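Local coordinates for protein alcohol oxidase (Myceliophthora thermophila, PDB 6F74) that is a VAO-type flavoprotein that binds FAD and probably acts as an oxygen-dependent oxidase, perhaps of alcohols, at residues A335-Q340 against A390-A395; H314-A319 against L403-T408. All coordinates share one frame; numbering follows the deposited sequence.

Contact 1 of 2, residues A335-Q340 against A390-A395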
loop_
_atom_site.group_PDB
_atom_site.type_symbol
_atom_site.label_atom_id
_atom_site.label_comp_id
_atom_site.label_asym_id
_atom_site.label_seq_id
_atom_site.Cartn_x
_atom_site.Cartn_y
_atom_site.Cartn_z
ATOM N N ALA A 335 -4.700 -25.367 -0.370
ATOM C CA ALA A 335 -3.330 -25.771 -0.126
ATOM C C ALA A 335 -2.663 -26.256 -1.424
ATOM O O ALA A 335 -1.585 -25.797 -1.745
ATOM C CB ALA A 335 -3.267 -26.838 0.949
ATOM N N VAL A 336 -3.328 -27.151 -2.161
ATOM C CA VAL A 336 -2.813 -27.654 -3.442
ATOM C C VAL A 336 -2.569 -26.509 -4.417
ATOM O O VAL A 336 -1.550 -26.464 -5.074
ATOM C CB VAL A 336 -3.782 -28.688 -4.102
ATOM C CG1 VAL A 336 -3.412 -28.965 -5.560
ATOM C CG2 VAL A 336 -3.780 -29.997 -3.326
ATOM N N LEU A 337 -3.533 -25.599 -4.506
ATOM C CA LEU A 337 -3.465 -24.459 -5.397
ATOM C C LEU A 337 -2.244 -23.600 -5.081
ATOM O O LEU A 337 -1.543 -23.151 -5.995
ATOM C CB LEU A 337 -4.748 -23.612 -5.295
ATOM C CG LEU A 337 -4.796 -22.278 -6.051
ATOM C CD1 LEU A 337 -6.212 -21.961 -6.520
ATOM C CD2 LEU A 337 -4.279 -21.090 -5.226
ATOM N N HIS A 338 -2.021 -23.343 -3.794
ATOM C CA HIS A 338 -0.833 -22.611 -3.375
ATOM C C HIS A 338 0.447 -23.292 -3.888
ATOM O O HIS A 338 1.354 -22.616 -4.359
ATOM C CB HIS A 338 -0.777 -22.403 -1.851
ATOM C CG HIS A 338 -1.593 -21.241 -1.367
ATOM N ND1 HIS A 338 -2.965 -21.199 -1.451
ATOM C CD2 HIS A 338 -1.222 -20.091 -0.761
ATOM C CE1 HIS A 338 -3.402 -20.062 -0.948
ATOM N NE2 HIS A 338 -2.364 -19.367 -0.524
ATOM N N GLN A 339 0.502 -24.617 -3.817
ATOM C CA GLN A 339 1.658 -25.368 -4.349
ATOM C C GLN A 339 1.880 -25.226 -5.859
ATOM O O GLN A 339 2.992 -25.478 -6.334
ATOM C CB GLN A 339 1.529 -26.856 -4.037
ATOM C CG GLN A 339 1.538 -27.217 -2.566
ATOM C CD GLN A 339 1.551 -28.725 -2.382
ATOM O OE1 GLN A 339 0.542 -29.379 -2.572
ATOM N NE2 GLN A 339 2.689 -29.270 -2.006
ATOM N N GLN A 340 0.824 -24.888 -6.608
ATOM C CA GLN A 340 0.917 -24.742 -8.051
ATOM C C GLN A 340 1.346 -23.342 -8.505
ATOM O O GLN A 340 1.648 -23.143 -9.696
ATOM C CB GLN A 340 -0.418 -25.064 -8.703
ATOM C CG GLN A 340 -0.961 -26.437 -8.415
ATOM C CD GLN A 340 0.049 -27.536 -8.733
ATOM O OE1 GLN A 340 0.693 -27.526 -9.786
ATOM N NE2 GLN A 340 0.201 -28.467 -7.813
ATOM N N ALA A 390 -2.625 -24.784 -16.774
ATOM C CA ALA A 390 -2.871 -26.204 -16.785
ATOM C C ALA A 390 -2.338 -26.890 -15.542
ATOM O O ALA A 390 -3.065 -27.689 -14.970
ATOM C CB ALA A 390 -2.338 -26.856 -18.057
ATOM N N PRO A 391 -1.098 -26.565 -15.088
ATOM C CA PRO A 391 -0.625 -27.262 -13.894
ATOM C C PRO A 391 -1.604 -27.155 -12.710
ATOM O O PRO A 391 -1.799 -28.141 -11.994
ATOM C CB PRO A 391 0.709 -26.569 -13.590
ATOM C CG PRO A 391 1.160 -26.049 -14.917
ATOM C CD PRO A 391 -0.113 -25.563 -15.533
ATOM N N LEU A 392 -2.242 -25.995 -12.569
ATOM C CA LEU A 392 -3.299 -25.800 -11.563
ATOM C C LEU A 392 -4.602 -26.545 -11.856
ATOM O O LEU A 392 -5.116 -27.218 -10.972
ATOM C CB LEU A 392 -3.621 -24.307 -11.356
ATOM C CG LEU A 392 -4.698 -24.013 -10.290
ATOM C CD1 LEU A 392 -4.424 -24.624 -8.930
ATOM C CD2 LEU A 392 -4.861 -22.511 -10.193
ATOM N N MET A 393 -5.145 -26.424 -13.057
ATOM C CA MET A 393 -6.432 -27.125 -13.374
ATOM C C MET A 393 -6.308 -28.633 -13.333
ATOM O O MET A 393 -7.215 -29.331 -12.856
ATOM C CB MET A 393 -6.997 -26.652 -14.721
ATOM C CG MET A 393 -7.179 -25.141 -14.810
ATOM S SD MET A 393 -8.214 -24.443 -13.504
ATOM C CE MET A 393 -7.097 -23.984 -12.264
ATOM N N ASN A 394 -5.151 -29.129 -13.766
ATOM C CA ASN A 394 -4.856 -30.548 -13.670
ATOM C C ASN A 394 -4.820 -30.994 -12.209
ATOM O O ASN A 394 -5.350 -32.066 -11.890
ATOM C CB ASN A 394 -3.529 -30.893 -14.351
ATOM C CG ASN A 394 -3.560 -30.683 -15.865
ATOM O OD1 ASN A 394 -4.620 -30.606 -16.498
ATOM N ND2 ASN A 394 -2.381 -30.645 -16.466
ATOM N N ALA A 395 -4.215 -30.202 -11.333
ATOM C CA ALA A 395 -4.130 -30.576 -9.922
ATOM C C ALA A 395 -5.493 -30.526 -9.270
ATOM O O ALA A 395 -5.765 -31.305 -8.361
ATOM C CB ALA A 395 -3.136 -29.716 -9.168
#

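Contact 2 of 2, residues H314-A319 against L403-T408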
loop_
_atom_site.group_PDB
_atom_site.type_symbol
_atom_site.label_atom_id
_atom_site.label_comp_id
_atom_site.label_asym_id
_atom_site.label_seq_id
_atom_site.Cartn_x
_atom_site.Cartn_y
_atom_site.Cartn_z
ATOM N N HIS A 314 -7.994 -15.325 -16.576
ATOM C CA HIS A 314 -8.542 -16.588 -16.119
ATOM C C HIS A 314 -9.331 -16.359 -14.850
ATOM O O HIS A 314 -8.765 -15.952 -13.858
ATOM C CB HIS A 314 -7.404 -17.565 -15.803
ATOM C CG HIS A 314 -7.865 -18.891 -15.287
ATOM N ND1 HIS A 314 -7.357 -19.459 -14.145
ATOM C CD2 HIS A 314 -8.762 -19.779 -15.783
ATOM C CE1 HIS A 314 -7.936 -20.635 -13.950
ATOM N NE2 HIS A 314 -8.796 -20.848 -14.929
ATOM N N ARG A 315 -10.630 -16.607 -14.892
ATOM C CA ARG A 315 -11.463 -16.495 -13.702
ATOM C C ARG A 315 -11.734 -17.877 -13.122
ATOM O O ARG A 315 -12.319 -18.721 -13.784
ATOM C CB ARG A 315 -12.749 -15.732 -14.026
ATOM C CG ARG A 315 -12.501 -14.235 -14.320
ATOM C CD ARG A 315 -12.314 -13.402 -13.035
ATOM N NE ARG A 315 -12.356 -11.946 -13.325
ATOM C CZ ARG A 315 -13.407 -11.132 -13.094
ATOM N NH1 ARG A 315 -14.562 -11.562 -12.540
ATOM N NH2 ARG A 315 -13.317 -9.826 -13.375
ATOM N N LEU A 316 -11.307 -18.107 -11.892
ATOM C CA LEU A 316 -11.476 -19.417 -11.253
ATOM C C LEU A 316 -12.292 -19.245 -10.000
ATOM O O LEU A 316 -12.051 -18.322 -9.261
ATOM C CB LEU A 316 -10.120 -20.033 -10.864
ATOM C CG LEU A 316 -10.133 -21.401 -10.128
ATOM C CD1 LEU A 316 -10.577 -22.529 -11.054
ATOM C CD2 LEU A 316 -8.755 -21.706 -9.572
ATOM N N ALA A 317 -13.211 -20.156 -9.742
ATOM C CA ALA A 317 -13.973 -20.143 -8.518
ATOM C C ALA A 317 -14.185 -21.562 -8.027
ATOM O O ALA A 317 -14.471 -22.471 -8.814
ATOM C CB ALA A 317 -15.306 -19.447 -8.720
ATOM N N ILE A 318 -14.036 -21.726 -6.726
ATOM C CA ILE A 318 -14.057 -23.027 -6.065
ATOM C C ILE A 318 -14.947 -22.904 -4.841
ATOM O O ILE A 318 -14.720 -22.018 -4.014
ATOM C CB ILE A 318 -12.655 -23.446 -5.551
ATOM C CG1 ILE A 318 -11.603 -23.327 -6.649
ATOM C CG2 ILE A 318 -12.715 -24.837 -4.952
ATOM C CD1 ILE A 318 -10.185 -23.545 -6.201
ATOM N N ALA A 319 -15.898 -23.814 -4.708
ATOM C CA ALA A 319 -16.752 -23.858 -3.542
ATOM C C ALA A 319 -16.990 -25.281 -3.101
ATOM O O ALA A 319 -16.976 -26.175 -3.949
ATOM C CB ALA A 319 -18.102 -23.228 -3.862
ATOM N N LEU A 403 -15.723 -30.655 -4.733
ATOM C CA LEU A 403 -15.925 -29.217 -4.869
ATOM C C LEU A 403 -16.572 -28.857 -6.197
ATOM O O LEU A 403 -16.411 -29.573 -7.182
ATOM C CB LEU A 403 -14.591 -28.496 -4.762
ATOM C CG LEU A 403 -13.715 -28.823 -3.551
ATOM C CD1 LEU A 403 -12.355 -28.221 -3.628
ATOM C CD2 LEU A 403 -14.363 -28.333 -2.258
ATOM N N VAL A 404 -17.326 -27.758 -6.210
ATOM C CA VAL A 404 -17.816 -27.150 -7.447
ATOM C C VAL A 404 -16.777 -26.145 -7.946
ATOM O O VAL A 404 -16.434 -25.196 -7.239
ATOM C CB VAL A 404 -19.151 -26.428 -7.228
ATOM C CG1 VAL A 404 -19.667 -25.832 -8.543
ATOM C CG2 VAL A 404 -20.188 -27.379 -6.594
ATOM N N ILE A 405 -16.277 -26.346 -9.152
ATOM C CA ILE A 405 -15.168 -25.569 -9.704
ATOM C C ILE A 405 -15.559 -25.009 -11.068
ATOM O O ILE A 405 -15.992 -25.751 -11.921
ATOM C CB ILE A 405 -13.904 -26.437 -9.867
ATOM C CG1 ILE A 405 -13.365 -26.836 -8.498
ATOM C CG2 ILE A 405 -12.802 -25.691 -10.629
ATOM C CD1 ILE A 405 -12.356 -27.963 -8.529
ATOM N N THR A 406 -15.372 -23.712 -11.258
ATOM C CA THR A 406 -15.697 -23.056 -12.503
ATOM C C THR A 406 -14.478 -22.307 -12.964
ATOM O O THR A 406 -13.705 -21.782 -12.159
ATOM C CB THR A 406 -16.879 -22.072 -12.388
ATOM O OG1 THR A 406 -16.661 -21.175 -11.306
ATOM C CG2 THR A 406 -18.165 -22.818 -12.158
ATOM N N SER A 407 -14.327 -22.248 -14.275
ATOM C CA SER A 407 -13.090 -21.806 -14.877
ATOM C C SER A 407 -13.423 -21.205 -16.204
ATOM O O SER A 407 -13.927 -21.913 -17.065
ATOM C CB SER A 407 -12.162 -23.020 -15.071
ATOM O OG SER A 407 -10.945 -22.617 -15.622
ATOM N N THR A 408 -13.164 -19.917 -16.383
ATOM C CA THR A 408 -13.421 -19.261 -17.657
ATOM C C THR A 408 -12.275 -18.357 -18.054
ATOM O O THR A 408 -11.489 -17.926 -17.214
ATOM C CB THR A 408 -14.716 -18.440 -17.599
ATOM O OG1 THR A 408 -14.579 -17.371 -16.642
ATOM C CG2 THR A 408 -15.889 -19.316 -17.221
HETATM O O HOH W 1 -15.053 -19.039 -12.958
#

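Contact 1 of 2, residues A335-Q340 against A390-A395
Pro391 O accepts the helical bond from Ala395 N at 3.2 Å and has the side-chain amide of Gln340 beside it, with Gln340 CD 3.8 Å from this oxygen. The amide thus ends against the backbone of the facing helix, and the carbon CD also lies 3.9 Å from Ala395 CB. A bend in the chain brings it there: CG is anti to the carbonyl carbon (chi1 -58°), and a second bend at chi2 (-53°) turns the amide toward Pro391 and Ala395. The aliphatic part of the same side chain rests on Leu392, Gln340 CG meeting Leu392 CD1 at 3.9 Å. Leu392 CD1 is shared, since it also enters the crook between the backbone and branch of Leu337, 3.7 Å from Leu337 CA and 3.7 Å from Leu337 CG. The second methyl, Leu392 CD2, runs beside Leu337 CD1 at 4.0 Å, so both branches of one leucine engage the other. One turn away the contact is slimmer: a single methyl of Val336, CG1, meets Ala395 CB at 3.7 Å. An alanine in place of Gln340 would probably leave a gap beside Ala395 and Pro391, and Leu392 CD1 without the CG methylene it leans on. The two helices run nearly antiparallel, at 157°, and helix 382-396 is kinked around Pro391, whose ring nitrogen has no hydrogen to give to the preceding turn. Leu337 and Leu392 are buried where both helices face the strands: Leu337 also touches Tyr371, and Leu392 touches His373. Helices 328-346 and 382-396 thus form an antiparallel pair laid on one face of a large antiparallel sheet, an alpha/beta layering consistent with the substrate domain of VAO-type flavoproteins.

Contact 2 of 2, residues H314-A319 against L403-T408
His314 NE2 and Ser407 OG share a hydrogen bond of 2.9 Å, the hydroxyl lying at the edge of the imidazole and in its plane. With the ring held anti to the backbone nitrogen (chi1 178°), it reaches across to the neighbouring strand. On the same face Leu316 and Ile405 lie side by side, Leu316 CD1 3.9 Å from Ile405 CG2, while Ile318 CG2 packs on Leu403 CD1 at 3.7 Å. Behind these side chains runs a regular antiparallel ladder: Arg315 with Thr408, Ala317 with Thr406 and Ala319 with Val404 are hydrogen-bonded pairs, and Leu316-Ser407 and Ile318-Ile405 are the non-hydrogen-bonded pairs between them. The ladder joins strand 403-412, outermost in a seven-stranded antiparallel sheet, to its neighbour 311-320. On the opposite face Thr406 OG1 comes within 3.4 Å of Ala317 CB, and a water ties it to the backbone, donating to Arg315 O at 2.9 Å and lying 3.1 Å from Thr406 OG1. Arg315 O therefore takes two bonds, the other from Thr408 N at 3.0 Å. The CB of Arg315 lies against Thr408 OG1, but its charged end leaves to form a salt bridge with Glu422. Farther out, Phe409 stacks on the His314 ring, His373 meets that ring at an angle, and Leu330 of helix 328-346 touches Ile318.

How the contacts relate
The centres of the two contacts lie about 12 Å apart, one layer above the other. Strand 311-320 leads into helix 328-346, and helix 382-396 leads back into strand 403-412, so contact 1 falls within the chain span that contact 2 closes. Met393 of helix 382-396 bridges the layers: its CE sits 3.8 Å from His314 CE1 and its SD 3.9 Å from Ser407 OG. Leu337 CD1 adds a touch on Leu316 CD2 at 4.0 Å. The helix pair therefore covers the face of the sheet that carries Leu316 and Ile318, joining two helices to the edge strand 403-412 and its neighbour 311-320, away from the FAD pocket.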